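Local coordinates for DUF4783 domain-containing protein (Bacteroides fragilis, PDB 4OUQ), which is of unknown function but belongs to the DUF4783 family of the NTF2-like clan, small alpha-beta domains in which helices pack on a curved sheet, at residues Val62-Lys67 / Phe73-Leu78; Asp3-Val8 / Cys89-Val94; Ala49-Ser54 / Gly83-Asn88. All coordinates share one frame; numbering follows the deposited sequence.

Contact 1. Residues Val62-Lys67 / Phe73-Leu78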
loop_
_atom_site.group_PDB
_atom_site.type_symbol
_atom_site.label_atom_id
_atom_site.label_comp_id
_atom_site.label_asym_id
_atom_site.label_seq_id
_atom_site.Cartn_x
_atom_site.Cartn_y
_atom_site.Cartn_z
ATOM N N VAL A 62 -5.175 8.254 -6.526
ATOM C CA VAL A 62 -3.809 8.209 -7.015
ATOM C C VAL A 62 -3.521 9.597 -7.603
ATOM O O VAL A 62 -4.244 10.064 -8.510
ATOM C CB VAL A 62 -3.606 7.167 -8.114
ATOM C CG1 VAL A 62 -2.166 7.233 -8.684
ATOM C CG2 VAL A 62 -3.946 5.788 -7.620
ATOM N N ASN A 63 -2.407 10.226 -7.159
ATOM C CA ASN A 63 -2.011 11.514 -7.573
ATOM C C ASN A 63 -0.829 11.455 -8.594
ATOM O O ASN A 63 -0.662 12.327 -9.415
ATOM C CB ASN A 63 -1.563 12.382 -6.354
ATOM C CG ASN A 63 -2.570 12.385 -5.205
ATOM O OD1 ASN A 63 -2.261 11.945 -4.049
ATOM N ND2 ASN A 63 -3.720 12.871 -5.478
ATOM N N HIS A 64 0.080 10.448 -8.424
ATOM C CA HIS A 64 1.171 10.266 -9.327
ATOM C C HIS A 64 1.482 8.787 -9.508
ATOM O O HIS A 64 1.307 7.995 -8.605
ATOM C CB HIS A 64 2.471 10.986 -8.878
ATOM C CG HIS A 64 2.282 12.427 -8.507
ATOM N ND1 HIS A 64 2.416 13.446 -9.399
ATOM C CD2 HIS A 64 1.926 12.994 -7.331
ATOM C CE1 HIS A 64 2.125 14.590 -8.796
ATOM N NE2 HIS A 64 1.816 14.328 -7.545
ATOM N N GLU A 65 1.982 8.471 -10.707
ATOM C CA GLU A 65 2.480 7.128 -11.032
ATOM C C GLU A 65 3.865 7.279 -11.671
ATOM O O GLU A 65 4.158 8.296 -12.340
ATOM C CB GLU A 65 1.493 6.404 -12.001
ATOM C CG GLU A 65 0.027 6.447 -11.542
ATOM C CD GLU A 65 -0.964 5.928 -12.585
ATOM O OE1 GLU A 65 -0.953 6.432 -13.726
ATOM O OE2 GLU A 65 -1.803 5.063 -12.236
ATOM N N GLY A 66 4.738 6.291 -11.477
ATOM C CA GLY A 66 6.055 6.306 -12.103
ATOM C C GLY A 66 6.495 4.882 -12.323
ATOM O O GLY A 66 5.945 4.016 -11.752
ATOM N N LYS A 67 7.415 4.667 -13.268
ATOM C CA LYS A 67 7.817 3.291 -13.720
ATOM C C LYS A 67 9.301 3.280 -14.050
ATOM O O LYS A 67 9.814 4.246 -14.630
ATOM C CB LYS A 67 6.994 2.866 -14.963
ATOM C CG LYS A 67 7.160 1.412 -15.371
ATOM C CD LYS A 67 6.167 1.005 -16.455
ATOM C CE LYS A 67 6.570 1.560 -17.823
ATOM N NZ LYS A 67 5.979 0.779 -18.947
ATOM N N PHE A 73 5.714 2.725 -9.100
ATOM C CA PHE A 73 5.141 3.244 -7.900
ATOM C C PHE A 73 3.889 4.058 -8.132
ATOM O O PHE A 73 3.696 4.559 -9.240
ATOM C CB PHE A 73 6.194 4.109 -7.119
ATOM C CG PHE A 73 6.606 5.378 -7.827
ATOM C CD1 PHE A 73 5.847 6.559 -7.664
ATOM C CD2 PHE A 73 7.710 5.431 -8.671
ATOM C CE1 PHE A 73 6.183 7.711 -8.363
ATOM C CE2 PHE A 73 8.080 6.608 -9.333
ATOM C CZ PHE A 73 7.293 7.743 -9.198
ATOM N N ILE A 74 3.105 4.192 -7.080
ATOM C CA ILE A 74 2.038 5.166 -7.023
ATOM C C ILE A 74 2.238 6.042 -5.765
ATOM O O ILE A 74 2.693 5.565 -4.692
ATOM C CB ILE A 74 0.610 4.571 -7.046
ATOM C CG1 ILE A 74 0.405 3.538 -5.958
ATOM C CG2 ILE A 74 0.311 3.988 -8.395
ATOM C CD1 ILE A 74 -1.016 2.956 -5.903
ATOM N N ILE A 75 1.865 7.297 -5.932
ATOM C CA ILE A 75 1.853 8.255 -4.836
ATOM C C ILE A 75 0.333 8.587 -4.707
ATOM O O ILE A 75 -0.259 9.078 -5.679
ATOM C CB ILE A 75 2.606 9.553 -5.183
ATOM C CG1 ILE A 75 4.045 9.336 -5.660
ATOM C CG2 ILE A 75 2.578 10.496 -3.980
ATOM C CD1 ILE A 75 4.899 8.655 -4.640
ATOM N N GLY A 76 -0.256 8.398 -3.534
ATOM C CA GLY A 76 -1.723 8.599 -3.388
ATOM C C GLY A 76 -2.096 9.159 -2.028
ATOM O O GLY A 76 -1.215 9.319 -1.160
ATOM N N THR A 77 -3.330 9.662 -1.940
ATOM C CA THR A 77 -3.852 10.237 -0.703
ATOM C C THR A 77 -5.044 9.411 -0.260
ATOM O O THR A 77 -6.015 9.215 -1.042
ATOM C CB THR A 77 -4.232 11.738 -0.891
ATOM O OG1 THR A 77 -3.042 12.482 -1.296
ATOM C CG2 THR A 77 -4.772 12.293 0.376
ATOM N N LEU A 78 -4.954 8.882 0.965
ATOM C CA LEU A 78 -5.982 8.081 1.607
ATOM C C LEU A 78 -6.762 8.963 2.561
ATOM O O LEU A 78 -6.162 9.669 3.383
ATOM C CB LEU A 78 -5.309 6.971 2.398
ATOM C CG LEU A 78 -6.190 5.893 3.013
ATOM C CD1 LEU A 78 -6.697 4.976 1.891
ATOM C CD2 LEU A 78 -5.485 5.131 4.116
#
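F73 lays one face of its ring over G66: G66 CA sits 3.7 Å from the ring centroid, only 25° off its normal, which is a CH-pi contact. With chi1 at 66°, CG stands between backbone N and carbonyl carbon, and the ring folds back across the neighbouring strand. Their backbones form a hydrogen-bonded antiparallel pair, in which F73 N to G66 O and G66 N to F73 O are both 3.0 Å. I74 points to the other face of the sheet, where its CG2 meets E65 CG at 4.0 Å and V62 CG1 at 4.1 Å, beside I4. I75 returns to the F73 face; its CG1 packs on H64 CB, and its N donates to H64 O (2.8 Å, nearly straight at 170°). I75 O accepts two amides in its carbonyl plane, N63 N at 2.8 Å and H64 N at 3.1 Å. The register therefore slips by one residue, and G76 pairs with V62. Finally T77 OG1 can donate to N63 OD1, although its proton has a second acceptor within reach. Two consecutive residues facing one partner define a classic beta bulge, here in the hairpin that places strand 57-67 at the edge of the sheet.

Contact 2. Residues Asp3-Val8 / Cys89-Val94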
loop_
_atom_site.group_PDB
_atom_site.type_symbol
_atom_site.label_atom_id
_atom_site.label_comp_id
_atom_site.label_asym_id
_atom_site.label_seq_id
_atom_site.Cartn_x
_atom_site.Cartn_y
_atom_site.Cartn_z
ATOM N N ASP A 3 1.775 -2.291 -15.013
ATOM C CA ASP A 3 2.659 -1.412 -14.164
ATOM C C ASP A 3 2.010 -1.052 -12.799
ATOM O O ASP A 3 2.696 -1.069 -11.757
ATOM C CB ASP A 3 3.104 -0.138 -14.939
ATOM C CG ASP A 3 1.918 0.736 -15.404
ATOM O OD1 ASP A 3 0.781 0.220 -15.530
ATOM O OD2 ASP A 3 2.138 1.934 -15.657
ATOM N N ILE A 4 0.698 -0.749 -12.801
ATOM C CA ILE A 4 -0.007 -0.424 -11.571
ATOM C C ILE A 4 -1.313 -1.226 -11.457
ATOM O O ILE A 4 -2.291 -0.916 -12.146
ATOM C CB ILE A 4 -0.348 1.067 -11.482
ATOM C CG1 ILE A 4 0.897 1.950 -11.809
ATOM C CG2 ILE A 4 -0.912 1.375 -10.098
ATOM C CD1 ILE A 4 2.040 1.841 -10.813
ATOM N N PRO A 5 -1.315 -2.267 -10.614
ATOM C CA PRO A 5 -2.482 -3.136 -10.494
ATOM C C PRO A 5 -3.737 -2.355 -10.014
ATOM O O PRO A 5 -3.753 -1.796 -8.959
ATOM C CB PRO A 5 -2.049 -4.175 -9.439
ATOM C CG PRO A 5 -0.540 -4.118 -9.451
ATOM C CD PRO A 5 -0.202 -2.710 -9.752
ATOM N N VAL A 6 -4.773 -2.345 -10.856
ATOM C CA VAL A 6 -6.063 -1.768 -10.520
ATOM C C VAL A 6 -6.547 -2.263 -9.163
ATOM O O VAL A 6 -7.227 -1.559 -8.429
ATOM C CB VAL A 6 -7.091 -2.211 -11.615
ATOM C CG1 VAL A 6 -8.530 -1.935 -11.227
ATOM C CG2 VAL A 6 -6.794 -1.534 -12.932
ATOM N N GLY A 7 -6.338 -3.569 -8.900
ATOM C CA GLY A 7 -6.785 -4.128 -7.675
ATOM C C GLY A 7 -6.209 -3.494 -6.410
ATOM O O GLY A 7 -6.817 -3.541 -5.353
ATOM N N VAL A 8 -4.991 -2.977 -6.505
ATOM C CA VAL A 8 -4.354 -2.309 -5.390
ATOM C C VAL A 8 -5.091 -1.029 -5.039
ATOM O O VAL A 8 -5.356 -0.765 -3.899
ATOM C CB VAL A 8 -2.898 -2.063 -5.692
ATOM C CG1 VAL A 8 -2.284 -1.109 -4.673
ATOM C CG2 VAL A 8 -2.154 -3.435 -5.721
ATOM N N CYS A 89 3.469 3.631 -2.639
ATOM C CA CYS A 89 3.499 2.217 -2.742
ATOM C C CYS A 89 4.368 1.828 -3.980
ATOM O O CYS A 89 4.212 2.402 -5.099
ATOM C CB CYS A 89 2.029 1.702 -2.764
ATOM S SG CYS A 89 1.769 -0.056 -2.977
ATOM N N PHE A 90 5.339 0.926 -3.755
ATOM C CA PHE A 90 6.277 0.547 -4.726
ATOM C C PHE A 90 6.103 -0.897 -5.102
ATOM O O PHE A 90 5.822 -1.698 -4.260
ATOM C CB PHE A 90 7.715 0.739 -4.212
ATOM C CG PHE A 90 7.976 2.135 -3.725
ATOM C CD1 PHE A 90 7.618 2.514 -2.433
ATOM C CD2 PHE A 90 8.525 3.058 -4.553
ATOM C CE1 PHE A 90 7.825 3.815 -2.000
ATOM C CE2 PHE A 90 8.722 4.376 -4.111
ATOM C CZ PHE A 90 8.398 4.722 -2.856
ATOM N N PHE A 91 6.253 -1.182 -6.387
ATOM C CA PHE A 91 6.033 -2.537 -6.918
ATOM C C PHE A 91 7.252 -2.969 -7.673
ATOM O O PHE A 91 7.909 -2.143 -8.319
ATOM C CB PHE A 91 4.850 -2.579 -7.919
ATOM C CG PHE A 91 3.624 -1.967 -7.449
ATOM C CD1 PHE A 91 3.420 -0.589 -7.571
ATOM C CD2 PHE A 91 2.620 -2.746 -6.841
ATOM C CE1 PHE A 91 2.264 -0.005 -7.085
ATOM C CE2 PHE A 91 1.464 -2.165 -6.378
ATOM C CZ PHE A 91 1.278 -0.799 -6.504
ATOM N N ARG A 92 7.524 -4.292 -7.670
ATOM C CA ARG A 92 8.579 -4.910 -8.510
ATOM C C ARG A 92 7.893 -6.033 -9.293
ATOM O O ARG A 92 7.008 -6.687 -8.776
ATOM C CB ARG A 92 9.708 -5.495 -7.638
ATOM N N ARG A 93 8.280 -6.227 -10.534
ATOM C CA ARG A 93 7.697 -7.288 -11.343
ATOM C C ARG A 93 8.307 -8.680 -10.968
ATOM O O ARG A 93 9.528 -8.870 -11.049
ATOM C CB ARG A 93 7.916 -6.976 -12.832
ATOM C CG ARG A 93 6.934 -7.662 -13.757
ATOM C CD ARG A 93 7.055 -7.129 -15.184
ATOM N NE ARG A 93 8.442 -7.222 -15.684
ATOM C CZ ARG A 93 9.255 -6.185 -15.949
ATOM N NH1 ARG A 93 8.841 -4.919 -15.812
ATOM N NH2 ARG A 93 10.492 -6.419 -16.388
ATOM N N VAL A 94 7.447 -9.614 -10.528
ATOM C CA VAL A 94 7.853 -11.006 -10.223
ATOM C C VAL A 94 7.048 -11.909 -11.131
ATOM O O VAL A 94 5.823 -11.946 -11.052
ATOM C CB VAL A 94 7.549 -11.393 -8.739
ATOM C CG1 VAL A 94 7.864 -12.883 -8.476
ATOM C CG2 VAL A 94 8.302 -10.494 -7.764
#
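The lead-in and first turn of helix 6-14 pack on the sheet of this NTF2-like domain; within these two segments, I4, P5 and V8 all meet one aromatic ring, that of F91 on strand 83-94. The backbones stay well apart, the nearest alpha carbons, I4 CA and F91 CA, being 7.9 Å from each other, and no hydrogen bond joins the segments; the contact is made mainly by side chains. F91 points toward the helix start with CG anti to its carbonyl carbon (chi1 -50°), which presents the far end of the ring, CE1, CZ and CE2, to the three partners.

The three meet different parts of the ring. P5 comes over a face: its CD lies 4.1 Å from the ring centroid and 21° off the normal, a CH-pi contact displaced toward the rim, with CE2 of F91 the closest ring atom to P5 CD at 3.8 Å. V8 CG2 sits at the ring edge, near the ring plane, 3.9 Å from F91 CE2; V8 CG1 is 4.0 Å from F91 CZ. I4 crosses the phenylalanine at about a right angle, and its CD1 reaches F91 CE1 at 4.2 Å.

P5 occupies the N-cap position, and its carbonyl O accepts V8 N at 3.0 Å, a bond that closes the first turn and is consistent with P5 and V8 being held at a set spacing. Around the site, I100 of the next strand also touches F91, while Y23 packs on P5 and V8. D3 O is hydrogen-bonded to S72 OG, and S72 pairs through its backbone with F91. The whole is apolar packing of a helix and its lead-in on the sheet, a helix start with proline at the N-cap position seated on a strand phenylalanine, in keeping with the NTF2-like fold.

Contact 3. Residues Ala49-Ser54 / Gly83-Asn88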
loop_
_atom_site.group_PDB
_atom_site.type_symbol
_atom_site.label_atom_id
_atom_site.label_comp_id
_atom_site.label_asym_id
_atom_site.label_seq_id
_atom_site.Cartn_x
_atom_site.Cartn_y
_atom_site.Cartn_z
ATOM N N ALA A 49 -4.171 -4.505 7.907
ATOM C CA ALA A 49 -5.508 -4.732 8.505
ATOM C C ALA A 49 -5.650 -3.873 9.767
ATOM O O ALA A 49 -6.634 -3.271 9.987
ATOM C CB ALA A 49 -5.743 -6.148 8.820
ATOM N N ALA A 50 -4.613 -3.830 10.582
ATOM C CA ALA A 50 -4.662 -3.010 11.772
ATOM C C ALA A 50 -4.767 -1.516 11.450
ATOM O O ALA A 50 -5.572 -0.764 12.070
ATOM C CB ALA A 50 -3.480 -3.297 12.658
ATOM N N PHE A 51 -4.011 -1.095 10.474
ATOM C CA PHE A 51 -4.013 0.309 10.059
ATOM C C PHE A 51 -5.397 0.735 9.552
ATOM O O PHE A 51 -5.950 1.789 9.960
ATOM C CB PHE A 51 -2.911 0.571 9.007
ATOM C CG PHE A 51 -2.923 1.978 8.496
ATOM C CD1 PHE A 51 -2.369 3.018 9.234
ATOM C CD2 PHE A 51 -3.610 2.285 7.338
ATOM C CE1 PHE A 51 -2.462 4.339 8.781
ATOM C CE2 PHE A 51 -3.747 3.624 6.928
ATOM C CZ PHE A 51 -3.175 4.622 7.675
ATOM N N PHE A 52 -5.982 -0.096 8.698
ATOM C CA PHE A 52 -7.332 0.175 8.168
ATOM C C PHE A 52 -8.409 0.053 9.198
ATOM O O PHE A 52 -9.446 0.735 9.114
ATOM C CB PHE A 52 -7.694 -0.766 6.995
ATOM C CG PHE A 52 -6.851 -0.585 5.742
ATOM C CD1 PHE A 52 -6.449 0.673 5.286
ATOM C CD2 PHE A 52 -6.418 -1.702 5.033
ATOM C CE1 PHE A 52 -5.734 0.838 4.129
ATOM C CE2 PHE A 52 -5.668 -1.562 3.864
ATOM C CZ PHE A 52 -5.334 -0.298 3.396
ATOM N N SER A 53 -8.166 -0.766 10.239
ATOM C CA SER A 53 -9.117 -0.895 11.336
ATOM C C SER A 53 -9.051 0.320 12.283
ATOM O O SER A 53 -10.052 0.743 12.807
ATOM C CB SER A 53 -8.916 -2.176 12.137
ATOM O OG SER A 53 -9.103 -3.299 11.301
ATOM N N SER A 54 -7.853 0.845 12.457
ATOM C CA SER A 54 -7.610 2.027 13.273
ATOM C C SER A 54 -8.112 3.329 12.598
ATOM O O SER A 54 -8.538 4.272 13.304
ATOM C CB SER A 54 -6.126 2.171 13.500
ATOM O OG SER A 54 -5.674 1.240 14.423
ATOM N N GLY A 83 -8.580 11.624 9.296
ATOM C CA GLY A 83 -7.898 12.520 8.440
ATOM C C GLY A 83 -7.079 11.807 7.365
ATOM O O GLY A 83 -7.252 10.610 7.104
ATOM N N ASN A 84 -6.294 12.590 6.645
ATOM C CA ASN A 84 -5.625 12.100 5.439
ATOM C C ASN A 84 -4.257 11.497 5.726
ATOM O O ASN A 84 -3.513 11.983 6.638
ATOM C CB ASN A 84 -5.436 13.220 4.409
ATOM C CG ASN A 84 -6.739 13.700 3.774
ATOM O OD1 ASN A 84 -7.853 13.257 4.107
ATOM N ND2 ASN A 84 -6.597 14.625 2.856
ATOM N N PHE A 85 -3.912 10.509 4.913
ATOM C CA PHE A 85 -2.575 9.891 4.899
ATOM C C PHE A 85 -2.060 9.907 3.480
ATOM O O PHE A 85 -2.807 9.561 2.547
ATOM C CB PHE A 85 -2.629 8.448 5.417
ATOM C CG PHE A 85 -3.038 8.318 6.864
ATOM C CD1 PHE A 85 -4.394 8.439 7.246
ATOM C CD2 PHE A 85 -2.102 8.095 7.867
ATOM C CE1 PHE A 85 -4.761 8.317 8.555
ATOM C CE2 PHE A 85 -2.478 7.949 9.159
ATOM C CZ PHE A 85 -3.808 8.091 9.519
ATOM N N ARG A 86 -0.750 10.115 3.339
ATOM C CA ARG A 86 -0.075 10.020 2.093
ATOM C C ARG A 86 0.539 8.616 1.984
ATOM O O ARG A 86 1.177 8.169 2.902
ATOM C CB ARG A 86 0.957 11.060 2.038
ATOM C CG ARG A 86 0.420 12.416 1.533
ATOM C CD ARG A 86 0.481 12.587 0.005
ATOM N NE ARG A 86 1.871 12.510 -0.443
ATOM C CZ ARG A 86 2.485 11.378 -0.685
ATOM N NH1 ARG A 86 1.791 10.209 -0.820
ATOM N NH2 ARG A 86 3.758 11.400 -0.935
ATOM N N ILE A 87 0.239 7.933 0.906
ATOM C CA ILE A 87 0.634 6.523 0.668
ATOM C C ILE A 87 1.589 6.526 -0.533
ATOM O O ILE A 87 1.205 7.028 -1.647
ATOM C CB ILE A 87 -0.601 5.598 0.284
ATOM C CG1 ILE A 87 -1.803 5.736 1.256
ATOM C CG2 ILE A 87 -0.186 4.144 0.214
ATOM C CD1 ILE A 87 -1.424 5.633 2.719
ATOM N N ASN A 88 2.781 5.974 -0.348
ATOM C CA ASN A 88 3.660 5.701 -1.450
ATOM C C ASN A 88 3.898 4.233 -1.533
ATOM O O ASN A 88 4.389 3.622 -0.593
ATOM C CB ASN A 88 4.948 6.412 -1.288
ATOM C CG ASN A 88 5.747 6.427 -2.547
ATOM O OD1 ASN A 88 5.684 5.497 -3.373
ATOM N ND2 ASN A 88 6.483 7.483 -2.733
#
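Helix 41-54 passes over strand 83-94 at some distance, the closest pair of alpha carbons between 49-54 and 83-88 being F51 CA and F85 CA, 11.0 Å apart. Two phenylalanines span that interval, approaching from opposite directions. F51 has CG anti to the backbone N (chi1 177°) and drives its ring edge into the face of F85. The planes stand at 87° and the centroids are 4.9 Å apart, a T-shaped stack. F51 CZ lies 3.6 Å above the F85 plane, over its centre, while F51 CE1 is 3.6 Å from F85 CE2. In this NTF2-clan domain, helix 41-54 packs on the sheet here: both residues are buried, and the two segments meet by apolar contact alone, with no hydrogen bond between them. I105 of strand 97-107 touches both rings, and L78 of strand 72-80 touches F51, so the stack bears on three adjacent strands. On the helix itself, A49 O accepts both S53 N and S53 OG, from opposite faces of its plane.

Contact 3 is buried, contact 2 partly so, and contact 1 lies at the surface; the two contacts on the helix side differ in kind from the surface one. Contacts 2 and 3 rest on aromatic and aliphatic packing with no hydrogen bond across, whereas contact 1 is carried mainly by backbone bonds between strands. Contacts 2 and 3 use successive parts of strand 83-94, on opposite sides of the chain's centre, with their centres about 18 Å apart. The hairpin of contact 1 lines up beside that strand: I74 N lies 2.9 Å from C89 O and G76 N 2.8 Å from I87 O, both probable hydrogen bonds. F73 CB also packs against C89 O, at 3.3 Å.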